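Local coordinates for protein ORF99 (Acidianus Filamentous Virus 1, PDB 3DF6) that is of unknown function but is a heat- and acid-stable viral protein related to the AcrID1 family, and so may be linked to anti-CRISPR activity, at residues C[7-11]-C[37-41]; C[55-61]-C[73-79]. The protein carries 2 engineered substitutions. All blocks are in the same frame, centred on the assembly; numbering follows the deposited sequence.

Contact 1: residues C[7-11]-C[37-41]; sequences HKLLI and EFEEL
His7 and Ile11 of helix 3-18 meet Glu37, Glu40 and Leu41 of helix 35-42 in a helix-helix contact with a histidine-glutamate pair at one end and largely aliphatic packing at the other. The two segments run nearly parallel, their axes 21° apart and 9.6 Å away at closest approach. The backbones separate toward their N-terminal ends: Ile11 CA and Leu41 CA lie 4.7 Å apart, His7 CA and Glu37 CA 7.1 Å. Longer polar side chains suit the wider end. Glu37 reaches out with its chain extended beyond CG, and in one of its two conformers brings its carboxylate to the imidazole with the planes 84° apart. In that conformer the ND1 hydrogen of His7 is shared in two weak bonds, to Glu37 OE1 at 2.8 Å and, more nearly straight, to Glu37 OE2 at 3.3 Å, which lies at the ring edge in its plane. His7 NE2 is bonded to Thr31 OG1, which helps fix the ring's rotation, while Asp34 N also holds Glu37 OE1. At the narrow end Ile11 spans the short gap with its branched side chain. Glu40 CG, set opposite its backbone N (chi1 -171°), lies against both CD1 (3.4 Å) and CG2 of Ile11, the two side chains crossing at about a right angle, and the bend at the next bond keeps OE2 near CG2. Ile11 CG1 rests 3.9 Å from Leu41 N, and Leu41 CD1 lies 3.8 Å from Leu10 O. A water lies within hydrogen-bonding distance of the carbonyl oxygens of Ile11 and Leu41. Strand 25-34 packs against both helices: Leu33 receives His7 and Leu41, and Leu10 packs on Met27 and Thr31, whereas Phe38 points away from helix 3-18 to meet Tyr77 and Tyr85 on the sheet.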
loop_
_atom_site.group_PDB
_atom_site.type_symbol
_atom_site.label_atom_id
_atom_site.label_comp_id
_atom_site.label_asym_id
_atom_site.label_seq_id
_atom_site.Cartn_x
_atom_site.Cartn_y
_atom_site.Cartn_z
ATOM N N HIS C 7 2.220 -12.060 4.333
ATOM C CA HIS C 7 1.092 -12.362 3.446
ATOM C C HIS C 7 -0.246 -12.038 4.101
ATOM O O HIS C 7 -1.165 -11.547 3.431
ATOM C CB HIS C 7 1.156 -13.811 2.943
ATOM C CG HIS C 7 2.395 -14.107 2.152
ATOM N ND1 HIS C 7 2.848 -15.386 1.920
ATOM C CD2 HIS C 7 3.289 -13.279 1.561
ATOM C CE1 HIS C 7 3.961 -15.335 1.206
ATOM N NE2 HIS C 7 4.257 -14.067 0.986
ATOM N N LYS C 8 -0.347 -12.304 5.400
ATOM C CA LYS C 8 -1.502 -11.873 6.193
ATOM C C LYS C 8 -1.723 -10.354 6.120
ATOM O O LYS C 8 -2.862 -9.898 6.008
ATOM C CB LYS C 8 -1.360 -12.303 7.664
ATOM C CG LYS C 8 -1.914 -13.677 7.956
ATOM C CD LYS C 8 -1.779 -14.060 9.444
ATOM C CE LYS C 8 -2.566 -13.114 10.376
ATOM N NZ LYS C 8 -2.289 -13.384 11.809
ATOM N N LEU C 9 -0.652 -9.574 6.220
ATOM C CA LEU C 9 -0.766 -8.118 6.052
ATOM C C LEU C 9 -1.246 -7.720 4.650
ATOM O O LEU C 9 -2.117 -6.852 4.509
ATOM C CB LEU C 9 0.537 -7.387 6.425
ATOM C CG LEU C 9 0.529 -5.857 6.234
ATOM C CD1 LEU C 9 1.258 -5.148 7.360
ATOM C CD2 LEU C 9 1.109 -5.417 4.854
ATOM N N LEU C 10 -0.712 -8.362 3.612
ATOM C CA LEU C 10 -1.168 -8.052 2.251
ATOM C C LEU C 10 -2.671 -8.297 2.077
ATOM O O LEU C 10 -3.360 -7.500 1.430
ATOM C CB LEU C 10 -0.398 -8.861 1.208
ATOM C CG LEU C 10 1.128 -8.665 1.131
ATOM C CD1 LEU C 10 1.735 -9.567 0.046
ATOM C CD2 LEU C 10 1.477 -7.198 0.894
ATOM N N ILE C 11 -3.161 -9.395 2.664
ATOM C CA ILE C 11 -4.579 -9.746 2.618
ATOM C C ILE C 11 -5.401 -8.674 3.329
ATOM O O ILE C 11 -6.447 -8.256 2.828
ATOM C CB ILE C 11 -4.849 -11.168 3.232
ATOM C CG1 ILE C 11 -4.254 -12.263 2.343
ATOM C CG2 ILE C 11 -6.347 -11.421 3.413
ATOM C CD1 ILE C 11 -4.017 -13.574 3.076
ATOM N N GLU C 37 -3.384 -18.685 0.283
ATOM C CA GLU C 37 -3.123 -17.275 0.525
ATOM C C GLU C 37 -3.644 -16.425 -0.651
ATOM O O GLU C 37 -4.291 -15.381 -0.427
ATOM C CB GLU C 37 -1.624 -17.022 0.815
ATOM C CG GLU C 37 -1.003 -17.994 1.898
ATOM C CD GLU C 37 0.481 -17.702 2.167
ATOM O OE1 GLU C 37 1.273 -17.600 1.187
ATOM O OE2 GLU C 37 0.864 -17.575 3.370
ATOM N N PHE C 38 -3.366 -16.864 -1.880
ATOM C CA PHE C 38 -3.806 -16.147 -3.085
ATOM C C PHE C 38 -5.333 -16.006 -3.141
ATOM O O PHE C 38 -5.848 -14.938 -3.457
ATOM C CB PHE C 38 -3.236 -16.818 -4.343
ATOM C CG PHE C 38 -3.401 -16.006 -5.616
ATOM C CD1 PHE C 38 -2.582 -14.924 -5.880
ATOM C CD2 PHE C 38 -4.341 -16.378 -6.572
ATOM C CE1 PHE C 38 -2.728 -14.171 -7.056
ATOM C CE2 PHE C 38 -4.493 -15.644 -7.765
ATOM C CZ PHE C 38 -3.676 -14.522 -7.993
ATOM N N GLU C 39 -6.037 -17.080 -2.806
ATOM C CA GLU C 39 -7.498 -17.106 -2.747
ATOM C C GLU C 39 -8.072 -16.201 -1.660
ATOM O O GLU C 39 -9.076 -15.492 -1.864
ATOM C CB GLU C 39 -7.983 -18.560 -2.602
ATOM C CG GLU C 39 -7.820 -19.304 -3.904
ATOM C CD GLU C 39 -8.155 -20.771 -3.822
ATOM O OE1 GLU C 39 -8.476 -21.271 -2.715
ATOM O OE2 GLU C 39 -8.090 -21.423 -4.892
ATOM N N GLU C 40 -7.412 -16.216 -0.520
ATOM C CA GLU C 40 -7.709 -15.313 0.575
ATOM C C GLU C 40 -7.528 -13.848 0.166
ATOM O O GLU C 40 -8.337 -13.005 0.537
ATOM C CB GLU C 40 -6.826 -15.670 1.779
ATOM C CG GLU C 40 -7.164 -14.954 3.056
ATOM C CD GLU C 40 -8.583 -15.184 3.540
ATOM O OE1 GLU C 40 -9.118 -16.311 3.371
ATOM O OE2 GLU C 40 -9.152 -14.221 4.112
ATOM N N LEU C 41 -6.478 -13.565 -0.607
ATOM C CA LEU C 41 -6.168 -12.215 -1.091
ATOM C C LEU C 41 -7.299 -11.609 -1.943
ATOM O O LEU C 41 -7.682 -10.446 -1.766
ATOM C CB LEU C 41 -4.880 -12.245 -1.926
ATOM C CG LEU C 41 -4.305 -10.920 -2.470
ATOM C CD1 LEU C 41 -3.778 -10.051 -1.326
ATOM C CD2 LEU C 41 -3.192 -11.178 -3.484
HETATM O O HOH W 1 -8.150 -9.861 0.970
#

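Contact 2: residues C[55-61]-C[73-79]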
loop_
_atom_site.group_PDB
_atom_site.type_symbol
_atom_site.label_atom_id
_atom_site.label_comp_id
_atom_site.label_asym_id
_atom_site.label_seq_id
_atom_site.Cartn_x
_atom_site.Cartn_y
_atom_site.Cartn_z
ATOM N N GLY C 55 4.612 -14.449 -19.965
ATOM C CA GLY C 55 4.722 -15.316 -18.790
ATOM C C GLY C 55 4.193 -14.698 -17.508
ATOM O O GLY C 55 4.291 -15.306 -16.442
ATOM N N ILE C 56 3.619 -13.499 -17.602
ATOM C CA ILE C 56 3.092 -12.814 -16.433
ATOM C C ILE C 56 1.590 -12.592 -16.606
ATOM O O ILE C 56 1.134 -12.132 -17.665
ATOM C CB ILE C 56 3.801 -11.447 -16.180
ATOM C CG1 ILE C 56 5.323 -11.625 -16.083
ATOM C CG2 ILE C 56 3.244 -10.776 -14.900
ATOM C CD1 ILE C 56 6.155 -10.318 -15.938
ATOM N N PHE C 57 0.827 -12.923 -15.568
ATOM C CA PHE C 57 -0.595 -12.571 -15.518
ATOM C C PHE C 57 -0.946 -11.287 -14.778
ATOM O O PHE C 57 -0.518 -11.058 -13.622
ATOM C CB PHE C 57 -1.406 -13.666 -14.849
ATOM C CG PHE C 57 -1.400 -14.936 -15.596
ATOM C CD1 PHE C 57 -2.462 -15.265 -16.431
ATOM C CD2 PHE C 57 -0.321 -15.802 -15.503
ATOM C CE1 PHE C 57 -2.460 -16.442 -17.137
ATOM C CE2 PHE C 57 -0.318 -17.003 -16.225
ATOM C CZ PHE C 57 -1.386 -17.312 -17.044
ATOM N N ILE C 58 -1.781 -10.468 -15.425
ATOM C CA ILE C 58 -2.402 -9.380 -14.678
ATOM C C ILE C 58 -3.887 -9.699 -14.659
ATOM O O ILE C 58 -4.534 -9.755 -15.720
ATOM C CB ILE C 58 -2.179 -7.984 -15.257
ATOM C CG1 ILE C 58 -0.679 -7.697 -15.346
ATOM C CG2 ILE C 58 -2.893 -6.947 -14.341
ATOM C CD1 ILE C 58 -0.308 -6.389 -15.984
ATOM N N ASP C 59 -4.406 -9.946 -13.459
ATOM C CA ASP C 59 -5.837 -10.120 -13.286
ATOM C C ASP C 59 -6.469 -8.858 -12.722
ATOM O O ASP C 59 -5.887 -8.177 -11.884
ATOM C CB ASP C 59 -6.154 -11.281 -12.353
ATOM C CG ASP C 59 -5.773 -12.634 -12.930
ATOM O OD1 ASP C 59 -5.215 -12.724 -14.055
ATOM O OD2 ASP C 59 -6.021 -13.621 -12.221
ATOM N N GLU C 60 -7.675 -8.579 -13.185
ATOM C CA GLU C 60 -8.446 -7.450 -12.718
ATOM C C GLU C 60 -9.713 -8.002 -12.077
ATOM O O GLU C 60 -10.497 -8.662 -12.743
ATOM C CB GLU C 60 -8.793 -6.567 -13.904
ATOM C CG GLU C 60 -9.646 -5.368 -13.557
ATOM C CD GLU C 60 -10.069 -4.625 -14.823
ATOM O OE1 GLU C 60 -9.386 -4.773 -15.866
ATOM O OE2 GLU C 60 -11.082 -3.910 -14.781
ATOM N N TYR C 61 -9.882 -7.748 -10.789
ATOM C CA TYR C 61 -11.038 -8.230 -10.035
ATOM C C TYR C 61 -11.889 -7.049 -9.621
ATOM O O TYR C 61 -11.381 -6.094 -9.058
ATOM C CB TYR C 61 -10.579 -8.972 -8.794
ATOM C CG TYR C 61 -9.628 -10.114 -9.099
ATOM C CD1 TYR C 61 -10.097 -11.307 -9.665
ATOM C CD2 TYR C 61 -8.276 -10.000 -8.825
ATOM C CE1 TYR C 61 -9.206 -12.379 -9.951
ATOM C CE2 TYR C 61 -7.387 -11.053 -9.090
ATOM C CZ TYR C 61 -7.856 -12.226 -9.650
ATOM O OH TYR C 61 -6.970 -13.250 -9.899
ATOM N N LEU C 73 -9.385 -4.405 -8.173
ATOM C CA LEU C 73 -8.102 -4.918 -7.702
ATOM C C LEU C 73 -7.320 -5.542 -8.853
ATOM O O LEU C 73 -7.806 -6.442 -9.535
ATOM C CB LEU C 73 -8.343 -5.976 -6.612
ATOM C CG LEU C 73 -7.083 -6.459 -5.887
ATOM C CD1 LEU C 73 -6.610 -5.345 -4.880
ATOM C CD2 LEU C 73 -7.310 -7.797 -5.213
ATOM N N PHE C 74 -6.106 -5.054 -9.085
ATOM C CA PHE C 74 -5.241 -5.619 -10.107
ATOM C C PHE C 74 -4.110 -6.372 -9.418
ATOM O O PHE C 74 -3.412 -5.798 -8.582
ATOM C CB PHE C 74 -4.649 -4.503 -10.970
ATOM C CG PHE C 74 -5.667 -3.717 -11.718
ATOM C CD1 PHE C 74 -5.962 -4.040 -13.035
ATOM C CD2 PHE C 74 -6.332 -2.638 -11.113
ATOM C CE1 PHE C 74 -6.906 -3.313 -13.760
ATOM C CE2 PHE C 74 -7.295 -1.902 -11.821
ATOM C CZ PHE C 74 -7.585 -2.249 -13.153
ATOM N N VAL C 75 -3.926 -7.644 -9.773
ATOM C CA VAL C 75 -2.862 -8.469 -9.196
ATOM C C VAL C 75 -1.992 -8.979 -10.331
ATOM O O VAL C 75 -2.466 -9.665 -11.230
ATOM C CB VAL C 75 -3.406 -9.684 -8.367
ATOM C CG1 VAL C 75 -2.258 -10.454 -7.724
ATOM C CG2 VAL C 75 -4.386 -9.221 -7.290
ATOM N N GLU C 76 -0.724 -8.600 -10.303
ATOM C CA GLU C 76 0.232 -9.047 -11.288
ATOM C C GLU C 76 1.039 -10.207 -10.696
ATOM O O GLU C 76 1.624 -10.067 -9.619
ATOM C CB GLU C 76 1.167 -7.890 -11.644
ATOM C CG GLU C 76 2.089 -8.156 -12.826
ATOM C CD GLU C 76 3.217 -7.116 -12.937
ATOM O OE1 GLU C 76 3.305 -6.245 -12.060
ATOM O OE2 GLU C 76 4.009 -7.175 -13.897
ATOM N N TYR C 77 1.077 -11.344 -11.390
ATOM C CA TYR C 77 1.723 -12.533 -10.833
ATOM C C TYR C 77 2.306 -13.486 -11.866
ATOM O O TYR C 77 1.934 -13.452 -13.056
ATOM C CB TYR C 77 0.761 -13.315 -9.914
ATOM C CG TYR C 77 -0.488 -13.862 -10.595
ATOM C CD1 TYR C 77 -0.529 -15.167 -11.099
ATOM C CD2 TYR C 77 -1.623 -13.061 -10.737
ATOM C CE1 TYR C 77 -1.689 -15.660 -11.724
ATOM C CE2 TYR C 77 -2.764 -13.533 -11.340
ATOM C CZ TYR C 77 -2.800 -14.828 -11.827
ATOM O OH TYR C 77 -3.952 -15.263 -12.422
ATOM N N VAL C 78 3.200 -14.352 -11.380
ATOM C CA VAL C 78 3.714 -15.479 -12.154
ATOM C C VAL C 78 3.231 -16.786 -11.504
ATOM O O VAL C 78 3.350 -16.969 -10.291
ATOM C CB VAL C 78 5.248 -15.434 -12.269
ATOM C CG1 VAL C 78 5.783 -16.635 -13.074
ATOM C CG2 VAL C 78 5.706 -14.105 -12.904
ATOM N N ARG C 79 2.665 -17.678 -12.317
ATOM C CA ARG C 79 2.209 -18.983 -11.831
ATOM C C ARG C 79 3.380 -19.959 -11.676
ATOM O O ARG C 79 4.088 -20.257 -12.639
ATOM C CB ARG C 79 1.152 -19.577 -12.757
ATOM C CG ARG C 79 -0.145 -18.800 -12.830
ATOM C CD ARG C 79 -1.243 -19.653 -13.502
ATOM N NE ARG C 79 -2.245 -18.793 -14.133
ATOM C CZ ARG C 79 -3.446 -18.497 -13.633
ATOM N NH1 ARG C 79 -3.865 -19.014 -12.478
ATOM N NH2 ARG C 79 -4.241 -17.681 -14.305
HETATM O O HOH W 2 2.990 -17.201 -15.053
#
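Strands 56-64 and 69-80 form an antiparallel beta hairpin inside the five-stranded sheet, and paired backbone bonds join Phe57 to Tyr77, Asp59 to Val75 and Tyr61 to Leu73. On the face bearing these six residues, Phe57, Tyr61 and Tyr77 give the bulk, with Val75, Leu73 and Asp59 among them. Tyr77 adopts the crowded position, CG between its backbone N and carbonyl carbon (chi1 62°), which tips the ring across toward the neighbouring strand. Phe57 CB settles on one face of that ring, 3.7 Å from its centroid, a CH-pi contact that leaves the two nearly parallel rings slid apart. Arg79 stands edge-on over one face of the Phe57 ring: its CZ is 4.1 Å from the centroid in a cation-pi contact, with the guanidinium turned 80° from the ring. The flat side of the same guanidinium lies against Tyr77 CE1. Farther along, Val75 CG2 abuts the edge of the Tyr61 ring, in its plane, 3.9 Å from CE2. On the opposite face, long flexible chains serve as apolar filling: Glu60 lies alongside Phe74, its CG 3.4 Å from CE1, and Glu76 CG nests 3.5 Å from Ile56 CG2. Asp59 suits its buried place because three hydroxyls reach its carboxylate: Ser50 OG bonds OD1, Tyr61 OH bonds OD2 weakly, and Tyr77 OH donates to Asp59 OD2 at 2.6 Å, from above the carboxylate plane.

How the contacts relate
The centres of the two contacts lie about 14 Å apart, and they follow one another along the chain: contact 1 closes at residue 41 before contact 2 opens at residue 55. Contact 1 joins two helices, contact 2 two inner strands of the antiparallel sheet. Helix 35-42 connects them, since Phe38, on the side turned from helix 3-18, packs with CE1 3.8 Å from Val75 CG1 and CZ 4.0 Å from Tyr61 OH. Both helices pack on the sheet, helix 3-18 against strand 25-34 and helix 35-42 also over strands 56-64 and 69-80. Through Phe38 the two contacts share one packed interior.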